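Local coordinates for endopolygalacturonase (Chondrostereum purpureum, PDB 1K5C), which probably cleaves the alpha-1,4 linkages between galacturonosyl units of polygalacturonan, hydrolysing the chain as an endo-acting family 28 glycoside hydrolase, at residues A41-A46 / I68-A73; T217-M222 / T247-A252; I287-A292 / L312-G317. One frame throughout, in Å; residues are numbered along the deposited sequence.

Contact 1 (A41-A46 / I68-A73); sequences ATVTMA and INFVGA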
# COMPACT_ATOMS: atom_id res chain seq x y z
N ALA A 41 -9.00 -23.85 -2.14
CA ALA A 41 -8.91 -24.06 -3.58
C ALA A 41 -7.65 -23.37 -4.15
O ALA A 41 -7.21 -22.32 -3.64
CB ALA A 41 -10.14 -23.48 -4.25
N THR A 42 -7.14 -23.97 -5.21
CA THR A 42 -6.12 -23.33 -6.06
C THR A 42 -6.84 -22.67 -7.22
O THR A 42 -7.63 -23.32 -7.92
CB THR A 42 -5.14 -24.36 -6.56
OG1 THR A 42 -4.40 -24.91 -5.42
CG2 THR A 42 -4.07 -23.75 -7.51
N VAL A 43 -6.55 -21.38 -7.44
CA VAL A 43 -7.08 -20.63 -8.58
C VAL A 43 -5.87 -20.25 -9.41
O VAL A 43 -4.97 -19.55 -8.92
CB VAL A 43 -7.81 -19.40 -8.10
CG1 VAL A 43 -8.33 -18.57 -9.30
CG2 VAL A 43 -8.95 -19.76 -7.12
N THR A 44 -5.81 -20.72 -10.67
CA THR A 44 -4.69 -20.47 -11.54
C THR A 44 -5.13 -19.62 -12.71
O THR A 44 -6.09 -19.99 -13.41
CB THR A 44 -4.11 -21.81 -12.09
OG1 THR A 44 -3.75 -22.64 -10.96
CG2 THR A 44 -2.88 -21.60 -12.96
N MET A 45 -4.45 -18.49 -12.93
CA MET A 45 -4.73 -17.67 -14.09
C MET A 45 -4.08 -18.23 -15.34
O MET A 45 -2.89 -18.59 -15.32
CB MET A 45 -4.17 -16.25 -13.91
CG MET A 45 -4.88 -15.39 -13.00
SD MET A 45 -4.35 -13.69 -13.03
CE MET A 45 -5.32 -12.76 -14.25
N ALA A 46 -4.86 -18.28 -16.41
CA ALA A 46 -4.38 -18.83 -17.70
C ALA A 46 -4.45 -17.78 -18.79
O ALA A 46 -4.10 -18.10 -19.95
CB ALA A 46 -5.20 -20.05 -18.10
N ILE A 68 -6.85 -19.76 0.24
CA ILE A 68 -6.77 -19.81 -1.22
C ILE A 68 -5.31 -19.82 -1.67
O ILE A 68 -4.48 -19.10 -1.11
CB ILE A 68 -7.54 -18.60 -1.80
CG1 ILE A 68 -9.00 -18.55 -1.29
CG2 ILE A 68 -7.43 -18.54 -3.33
CD1 ILE A 68 -9.72 -19.90 -1.48
N ASN A 69 -5.05 -20.59 -2.73
CA ASN A 69 -3.72 -20.61 -3.36
C ASN A 69 -3.92 -20.02 -4.77
O ASN A 69 -4.43 -20.70 -5.65
CB ASN A 69 -3.24 -22.06 -3.42
CG ASN A 69 -1.94 -22.23 -4.11
OD1 ASN A 69 -1.10 -21.33 -4.06
ND2 ASN A 69 -1.71 -23.34 -4.77
N PHE A 70 -3.57 -18.74 -4.95
CA PHE A 70 -3.77 -18.06 -6.21
C PHE A 70 -2.48 -18.01 -6.97
O PHE A 70 -1.49 -17.41 -6.49
CB PHE A 70 -4.38 -16.66 -5.98
CG PHE A 70 -4.83 -15.98 -7.25
CD1 PHE A 70 -3.93 -15.37 -8.11
CD2 PHE A 70 -6.21 -15.94 -7.55
CE1 PHE A 70 -4.35 -14.74 -9.25
CE2 PHE A 70 -6.64 -15.33 -8.71
CZ PHE A 70 -5.71 -14.76 -9.57
N VAL A 71 -2.45 -18.65 -8.14
CA VAL A 71 -1.26 -18.83 -8.95
C VAL A 71 -1.44 -17.98 -10.19
O VAL A 71 -2.19 -18.34 -11.11
CB VAL A 71 -1.08 -20.34 -9.29
CG1 VAL A 71 0.13 -20.53 -10.23
CG2 VAL A 71 -0.98 -21.17 -8.01
N GLY A 72 -0.75 -16.85 -10.24
CA GLY A 72 -0.98 -15.87 -11.30
C GLY A 72 -0.37 -16.20 -12.63
O GLY A 72 -0.83 -15.71 -13.67
N ALA A 73 0.76 -16.97 -12.62
CA ALA A 73 1.46 -17.34 -13.86
C ALA A 73 1.77 -16.08 -14.70
O ALA A 73 1.80 -16.13 -15.93
CB ALA A 73 0.67 -18.41 -14.62
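Phe70 lays its ring beside Val43 and Met45, across two adjacent parallel strands, 42-45 and 68-71, of the right-handed beta-helix characteristic of glycoside hydrolase family 28. With CG anti to the backbone N (chi1 -170°), the ring reaches back to the first strand: its CE2 meets Val43 CG1 at 3.7 Å, and Val43 O stands over one face, offset toward the rim. The adjoining CZ-CE1 side of the ring is met obliquely by the Met45 chain, CZ lying 3.6 Å from CG. Beyond this the sulfur takes the ring edge in a Met-aromatic contact, SD sitting 5.0 Å from the centroid. Tyr109 meets Phe70 with its ring nearly parallel, Phe112 with its ring steeply inclined, and Phe77 also touches it, making an aromatic cluster.

The backbones run in the parallel pattern, in which Asn69, through its N-H and its C=O, bonds both Ala41 O and Val43 N, and Val71 does the same with Val43 O and Met45 N. Thr42, Thr44, Asn69 and Val71 occupy the sheet face turned from the Phe70 ring. Here Thr42 and Asn69 run side by side and point the same way. The amide carbonyl of Asn69, OD1, is bonded by Lys110 of strand 108-115, which helps to fix the amide's rotation. On its other arm ND2 donates to Thr42 OG1 at 3.2 Å, with the hydroxyl oxygen tilted 17° out of the amide plane.

Contact 2 (T217-M222 / T247-A252); sequences TVTRSM and TISGIA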
# COMPACT_ATOMS: atom_id res chain seq x y z
N THR A 217 13.29 -1.51 -1.23
CA THR A 217 13.97 -0.46 -1.97
C THR A 217 12.94 0.55 -2.45
O THR A 217 11.88 0.15 -3.00
CB THR A 217 14.72 -1.08 -3.17
OG1 THR A 217 15.71 -1.98 -2.71
CG2 THR A 217 15.43 -0.06 -4.03
N VAL A 218 13.20 1.83 -2.23
CA VAL A 218 12.34 2.90 -2.66
C VAL A 218 13.20 3.86 -3.50
O VAL A 218 14.27 4.29 -3.00
CB VAL A 218 11.72 3.65 -1.48
CG1 VAL A 218 10.84 4.81 -1.96
CG2 VAL A 218 10.93 2.70 -0.56
N THR A 219 12.76 4.19 -4.71
CA THR A 219 13.49 5.14 -5.56
C THR A 219 12.50 6.13 -6.16
O THR A 219 11.29 5.87 -6.28
CB THR A 219 14.23 4.39 -6.68
OG1 THR A 219 13.28 3.61 -7.44
CG2 THR A 219 15.34 3.49 -6.13
N ARG A 220 13.05 7.29 -6.57
CA ARG A 220 12.31 8.27 -7.37
C ARG A 220 10.87 8.47 -6.83
O ARG A 220 9.89 8.28 -7.53
CB ARG A 220 12.34 7.84 -8.84
CG ARG A 220 12.05 8.98 -9.80
CD ARG A 220 12.08 8.53 -11.26
NE ARG A 220 11.03 7.60 -11.55
CZ ARG A 220 9.76 7.95 -11.85
NH1 ARG A 220 9.33 9.22 -11.95
NH2 ARG A 220 8.90 7.01 -12.06
N SER A 221 10.83 8.87 -5.56
CA SER A 221 9.55 8.98 -4.82
C SER A 221 9.51 10.28 -4.09
O SER A 221 10.52 10.92 -3.80
CB SER A 221 9.37 7.79 -3.86
OG SER A 221 9.25 6.55 -4.60
N MET A 222 8.28 10.67 -3.66
CA MET A 222 8.11 11.95 -2.99
C MET A 222 8.53 11.87 -1.52
O MET A 222 8.97 12.89 -0.94
CB MET A 222 6.66 12.40 -3.11
CG MET A 222 6.31 13.74 -2.58
SD MET A 222 4.66 14.25 -3.12
CE MET A 222 4.84 13.82 -4.77
N THR A 247 16.53 0.49 1.67
CA THR A 247 17.45 1.31 0.88
C THR A 247 16.63 2.25 0.03
O THR A 247 15.86 1.81 -0.84
CB THR A 247 18.35 0.41 0.02
OG1 THR A 247 19.04 -0.54 0.89
CG2 THR A 247 19.35 1.24 -0.76
N ILE A 248 16.78 3.55 0.30
CA ILE A 248 15.89 4.57 -0.27
C ILE A 248 16.71 5.67 -0.87
O ILE A 248 17.70 6.14 -0.26
CB ILE A 248 14.95 5.10 0.87
CG1 ILE A 248 14.21 3.92 1.53
CG2 ILE A 248 14.05 6.19 0.35
CD1 ILE A 248 13.11 4.33 2.54
N SER A 249 16.31 6.16 -2.06
CA SER A 249 17.06 7.22 -2.72
C SER A 249 16.12 7.98 -3.67
O SER A 249 15.01 7.55 -4.00
CB SER A 249 18.28 6.65 -3.45
OG SER A 249 17.90 5.72 -4.44
N GLY A 250 16.60 9.13 -4.13
CA GLY A 250 15.85 9.90 -5.11
C GLY A 250 14.57 10.49 -4.51
O GLY A 250 13.56 10.52 -5.20
N ILE A 251 14.62 10.94 -3.26
CA ILE A 251 13.41 11.41 -2.56
C ILE A 251 13.28 12.91 -2.69
O ILE A 251 14.17 13.71 -2.38
CB ILE A 251 13.49 11.00 -1.09
CG1 ILE A 251 13.60 9.48 -0.91
CG2 ILE A 251 12.28 11.58 -0.36
CD1 ILE A 251 12.52 8.68 -1.69
N ALA A 252 12.07 13.33 -3.14
CA ALA A 252 11.85 14.73 -3.48
C ALA A 252 11.45 15.61 -2.33
O ALA A 252 11.82 16.82 -2.32
CB ALA A 252 10.79 14.86 -4.59
O HOH W 1 17.39 3.25 -3.27
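Val218 and Ile248 lie side by side and point the same way, into the interior of the parallel beta-helix, as a rung of the aliphatic ladder that stacks from coil to coil. Val218 CB rests 3.9 Å from Ile248 CG2, and its CG2 branch runs along CG1 and CD1 of the isoleucine. Cutting Ile248 back to an alanine would probably leave Val218 CG2 without its neighbour and open a gap in this aliphatic row.

On the outward face Thr219 and Ser249 come near each other, CG2 of the threonine 3.8 Å from OG of the serine. A water bonded to Ser249 OG at 2.8 Å also donates to Val218 O, an oxygen already taken by Ser249 N.

The first chain turns a corner at Arg220 and again at Met222, the second at Ala252. Arg220 and Gly250, opposite each other, both have positive phi, and the bond from Arg220 N to Ser249 O is weak. A CB on Gly250 would come within 3.0 Å of Arg220 N, a tight fit. Ser221 turns back inward, and its OG, anti to the carbonyl carbon (chi1 -65°), donates to Thr219 O from above the carbonyl plane at 2.7 Å, tying the corner within its own segment. Ile251 CD1 reaches Ser221 CB at 3.9 Å, while Ala252 N bonds Ser221 O.

Arg220 reaches out to a salt bridge with Asp144, and Met222 touches His195, which binds galacturonate in ligand-bound crystals. The pair is flanked by strand 190-192 beside Val218 and Thr219, and by strand 285-289 beside Ile248 and Ile251.

Contact 3 (I287-A292 / L312-G317); sequences IKVNNA and LTVTGG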
# COMPACT_ATOMS: atom_id res chain seq x y z
N ILE A 287 18.79 6.46 3.58
CA ILE A 287 17.87 7.27 2.76
C ILE A 287 18.63 8.47 2.21
O ILE A 287 19.23 9.22 2.98
CB ILE A 287 16.67 7.77 3.63
CG1 ILE A 287 16.01 6.63 4.38
CG2 ILE A 287 15.72 8.59 2.76
CD1 ILE A 287 14.76 7.04 5.17
N LYS A 288 18.63 8.61 0.91
CA LYS A 288 19.28 9.75 0.21
C LYS A 288 18.20 10.61 -0.38
O LYS A 288 17.32 10.10 -1.11
CB LYS A 288 20.22 9.25 -0.89
CG LYS A 288 21.36 8.37 -0.32
CD LYS A 288 22.35 7.77 -1.35
CE LYS A 288 23.22 6.66 -0.82
NZ LYS A 288 24.27 5.92 -1.69
N VAL A 289 18.22 11.90 -0.06
CA VAL A 289 17.20 12.80 -0.51
C VAL A 289 17.79 13.83 -1.49
O VAL A 289 18.99 14.14 -1.49
CB VAL A 289 16.44 13.48 0.65
CG1 VAL A 289 15.97 12.48 1.70
CG2 VAL A 289 17.27 14.60 1.31
N ASN A 290 16.90 14.40 -2.30
CA ASN A 290 17.28 15.38 -3.31
C ASN A 290 17.62 16.72 -2.69
O ASN A 290 17.36 16.98 -1.51
CB ASN A 290 16.11 15.60 -4.27
CG ASN A 290 15.91 14.36 -5.15
OD1 ASN A 290 16.69 13.41 -5.17
ND2 ASN A 290 14.79 14.40 -5.89
N ASN A 291 18.18 17.61 -3.53
CA ASN A 291 18.72 18.85 -3.00
C ASN A 291 17.71 19.75 -2.29
O ASN A 291 18.12 20.37 -1.28
CB ASN A 291 19.34 19.68 -4.16
CG ASN A 291 20.66 19.09 -4.57
OD1 ASN A 291 21.19 18.12 -3.98
ND2 ASN A 291 21.24 19.65 -5.58
N ALA A 292 16.49 19.80 -2.77
CA ALA A 292 15.46 20.64 -2.16
C ALA A 292 14.64 19.94 -1.10
O ALA A 292 13.74 20.52 -0.53
CB ALA A 292 14.48 21.17 -3.23
N LEU A 312 19.21 4.24 11.33
CA LEU A 312 18.81 5.17 10.26
C LEU A 312 19.97 6.09 9.89
O LEU A 312 20.56 6.74 10.77
CB LEU A 312 17.63 6.02 10.77
CG LEU A 312 17.12 7.08 9.82
CD1 LEU A 312 16.59 6.42 8.50
CD2 LEU A 312 16.02 7.93 10.47
N THR A 313 20.21 6.22 8.60
CA THR A 313 21.13 7.26 8.06
C THR A 313 20.37 7.98 6.94
O THR A 313 19.97 7.30 5.99
CB THR A 313 22.45 6.67 7.55
OG1 THR A 313 23.12 6.00 8.61
CG2 THR A 313 23.31 7.79 6.95
N VAL A 314 20.22 9.28 7.06
CA VAL A 314 19.59 10.07 6.01
C VAL A 314 20.59 11.17 5.60
O VAL A 314 21.10 11.87 6.49
CB VAL A 314 18.26 10.72 6.45
CG1 VAL A 314 17.55 11.36 5.23
CG2 VAL A 314 17.33 9.71 7.12
N THR A 315 20.83 11.30 4.30
CA THR A 315 21.77 12.27 3.76
C THR A 315 21.11 13.03 2.58
O THR A 315 20.13 12.58 2.02
CB THR A 315 23.08 11.60 3.30
OG1 THR A 315 22.76 10.59 2.31
CG2 THR A 315 23.83 10.95 4.49
N GLY A 316 21.73 14.18 2.29
CA GLY A 316 21.23 15.05 1.23
C GLY A 316 20.30 16.15 1.80
O GLY A 316 19.91 16.13 2.98
N GLY A 317 19.91 17.07 0.92
CA GLY A 317 18.85 18.01 1.27
C GLY A 317 19.21 18.83 2.49
O GLY A 317 20.37 19.22 2.73
O HOH W 2 22.24 8.14 3.43
O HOH W 3 20.72 16.33 -1.82
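Ile287 sends CG1 away from its carbonyl carbon (chi1 -51°) and extends it (chi2 -176°), which carries CD1 across to Leu312 CD1, 3.8 Å away. Val314, with CG1 opposite its backbone N (chi1 -172°), lies alongside the same isoleucine and points the same way; its CG2 is 4.0 Å from Ile287 CB. The other branch, CG1, bridges to Val289 CG1, so Val314 touches both Ile287 and Val289.

Three backbone bonds hold the two strands: Ile287 N to Thr313 O, Thr315 N to Ile287 O and Val289 N to Thr315 O. The strands are neighbours in a parallel face of the right-handed beta-helix, where successive coils place like residues above one another; Ile248 and Ile251 continue the aliphatic row from the preceding coil. On the outer face Thr315 OG1 lies 3.7 Å from Lys288 CG, and a water joins that hydroxyl to Ile287 O.

Beyond the last bond the regular pairing ends at two glycines, with the chains still close. A CB on Gly316 would clash with Val289 O, and one on Gly317 with Val289 CG2, the methyl that packs 3.4 Å from Gly316 C. Gly316 O turns to Arg295 of another strand. A second water links the two chains here: it accepts from Gly317 N at 3.0 Å and donates to both Val289 O and Asn291 OD1, each 2.8 Å away.

Contacts 1, 2 and 3 follow one another along the chain, each closing before the next opens, and each joins strands of successive coils of the beta-helix. Contact 1 lies toward the N-terminal end, its centre about 33 Å from that of contact 2 and about 41 Å from that of contact 3, on the far side of the chain's centre from contact 3. Contacts 2 and 3 are neighbours, their centres about 9 Å apart, because strands 247-251 and 285-289 pair directly: Ile248 O with Lys288 N, and Ile251 O with Asn290 N, are probable hydrogen bonds. The same parallel pairing thus recurs along the solenoid, and contact 2 comes nearest the galacturonate-binding residues.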